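Long-range contact in cytosolic malate dehydrogenase (Trichomonas vaginalis, PDB 4UUO), which probably catalyses the NAD-dependent interconversion of malate and oxaloacetate: residues 85-90 against 101-106. Sequence-based numbering, arbitrary orientation.
Sequences VGSFPR and AKNGGI
Asn103 reads the backbone of Phe88 with both ends of its amide. Phe88 N donates to Asn103 OD1 at 2.9 Å, approaching from above the carbonyl plane, about 40° out of it. In return, Asn103 ND2 gives a hydrogen to a lone pair of Phe88 O at 3.0 Å. The two bonds close a ring through a single loop residue and, together with the bond from Asn103 ND2 to Leu99 O, favour this orientation of the amide. With CG turned beside its own backbone N (chi1 -75°), Asn103 swings its end from the helix toward the loop. Ser87 CB also lies against Asn103 OD1. One face of the Phe88 ring rests on the aliphatic part of Lys102: Lys102 CG stands 3.7 Å from the centroid of the Phe88 ring, almost on the ring normal, in a CH-pi contact, and Lys102 CB lies against Phe88 CG at 3.5 Å. Bent at chi2 and chi4, the lysine chain runs on obliquely across the ring. A helical turn further on, Ile106 CD1 packs against Phe88 CB at 3.9 Å and lies beside the Ser87-Phe88 peptide. In the second shell, Leu99 lies one turn back along the helix from Asn103, and Met94 touches Phe88. Asn103 is a predicted NAD(+)-binding residue, and Arg90, at the end of the loop segment, is predicted to bind substrate. The contact joins the loop after strand 81-84 of the parallel Rossmann sheet to helix 96-117, the next helix in the chain, with Ser87 close to Gly128 in the loop following the adjacent strand 123-126.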
loop_
_atom_site.group_PDB
_atom_site.type_symbol
_atom_site.label_atom_id
_atom_site.label_comp_id
_atom_site.label_asym_id
_atom_site.label_seq_id
_atom_site.Cartn_x
_atom_site.Cartn_y
_atom_site.Cartn_z
ATOM N N VAL A 85 14.717 6.918 -2.137
ATOM C CA VAL A 85 13.501 7.552 -2.624
ATOM C C VAL A 85 13.563 9.073 -2.498
ATOM O O VAL A 85 13.245 9.801 -3.443
ATOM C CB VAL A 85 12.261 7.038 -1.861
ATOM C CG1 VAL A 85 11.021 7.760 -2.334
ATOM C CG2 VAL A 85 12.120 5.525 -2.016
ATOM N N GLY A 86 13.973 9.542 -1.320
ATOM C CA GLY A 86 14.025 10.964 -1.018
ATOM C C GLY A 86 14.950 11.734 -1.937
ATOM O O GLY A 86 15.919 11.183 -2.457
ATOM N N SER A 87 14.646 13.012 -2.137
ATOM C CA SER A 87 15.427 13.876 -3.018
ATOM C C SER A 87 14.924 15.315 -2.932
ATOM O O SER A 87 13.957 15.607 -2.230
ATOM C CB SER A 87 15.368 13.378 -4.471
ATOM O OG SER A 87 14.102 13.621 -5.061
ATOM N N PHE A 88 15.593 16.215 -3.640
ATOM C CA PHE A 88 15.139 17.596 -3.711
ATOM C C PHE A 88 14.252 17.766 -4.942
ATOM O O PHE A 88 14.732 17.695 -6.076
ATOM C CB PHE A 88 16.326 18.561 -3.752
ATOM C CG PHE A 88 15.962 19.987 -3.436
ATOM C CD1 PHE A 88 15.279 20.768 -4.360
ATOM C CD2 PHE A 88 16.299 20.548 -2.214
ATOM C CE1 PHE A 88 14.944 22.079 -4.070
ATOM C CE2 PHE A 88 15.972 21.862 -1.918
ATOM C CZ PHE A 88 15.294 22.629 -2.846
ATOM N N PRO A 89 12.950 17.988 -4.717
ATOM C CA PRO A 89 11.949 18.053 -5.788
ATOM C C PRO A 89 12.166 19.236 -6.722
ATOM O O PRO A 89 12.606 20.291 -6.264
ATOM C CB PRO A 89 10.625 18.195 -5.022
ATOM C CG PRO A 89 11.001 18.768 -3.706
ATOM C CD PRO A 89 12.355 18.203 -3.387
ATOM N N ARG A 90 11.880 19.063 -8.010
ATOM C CA ARG A 90 11.985 20.183 -8.940
ATOM C C ARG A 90 10.897 21.209 -8.627
ATOM O O ARG A 90 9.714 20.876 -8.552
ATOM C CB ARG A 90 11.892 19.717 -10.397
ATOM C CG ARG A 90 12.166 20.819 -11.415
ATOM C CD ARG A 90 13.047 20.333 -12.554
ATOM N NE ARG A 90 13.333 21.393 -13.523
ATOM C CZ ARG A 90 14.184 21.282 -14.545
ATOM N NH1 ARG A 90 14.858 20.153 -14.749
ATOM N NH2 ARG A 90 14.364 22.309 -15.365
ATOM N N ALA A 101 22.308 20.544 -8.465
ATOM C CA ALA A 101 23.081 21.071 -7.350
ATOM C C ALA A 101 22.535 20.546 -6.029
ATOM O O ALA A 101 23.286 20.009 -5.213
ATOM C CB ALA A 101 23.072 22.593 -7.363
ATOM N N LYS A 102 21.226 20.700 -5.834
ATOM C CA LYS A 102 20.574 20.305 -4.589
ATOM C C LYS A 102 20.616 18.795 -4.378
ATOM O O LYS A 102 20.926 18.320 -3.283
ATOM C CB LYS A 102 19.124 20.804 -4.567
ATOM C CG LYS A 102 18.990 22.306 -4.320
ATOM C CD LYS A 102 19.654 22.708 -3.002
ATOM C CE LYS A 102 19.751 24.222 -2.839
ATOM N NZ LYS A 102 18.423 24.855 -2.622
ATOM N N ASN A 103 20.319 18.042 -5.429
ATOM C CA ASN A 103 20.319 16.587 -5.337
ATOM C C ASN A 103 21.728 16.031 -5.246
ATOM O O ASN A 103 21.952 14.981 -4.637
ATOM C CB ASN A 103 19.587 15.979 -6.529
ATOM C CG ASN A 103 18.089 16.131 -6.416
ATOM O OD1 ASN A 103 17.447 15.398 -5.672
ATOM N ND2 ASN A 103 17.525 17.097 -7.139
ATOM N N GLY A 104 22.673 16.742 -5.852
ATOM C CA GLY A 104 24.075 16.381 -5.763
ATOM C C GLY A 104 24.549 16.321 -4.322
ATOM O O GLY A 104 25.208 15.363 -3.921
ATOM N N GLY A 105 24.207 17.340 -3.536
ATOM C CA GLY A 105 24.584 17.365 -2.135
ATOM C C GLY A 105 23.945 16.234 -1.354
ATOM O O GLY A 105 24.599 15.588 -0.535
ATOM N N ILE A 106 22.663 15.993 -1.609
ATOM C CA ILE A 106 21.952 14.891 -0.970
ATOM C C ILE A 106 22.601 13.540 -1.268
ATOM O O ILE A 106 22.869 12.759 -0.356
ATOM C CB ILE A 106 20.485 14.841 -1.419
ATOM C CG1 ILE A 106 19.748 16.095 -0.956
ATOM C CG2 ILE A 106 19.800 13.587 -0.897
ATOM C CD1 ILE A 106 18.330 16.192 -1.471
#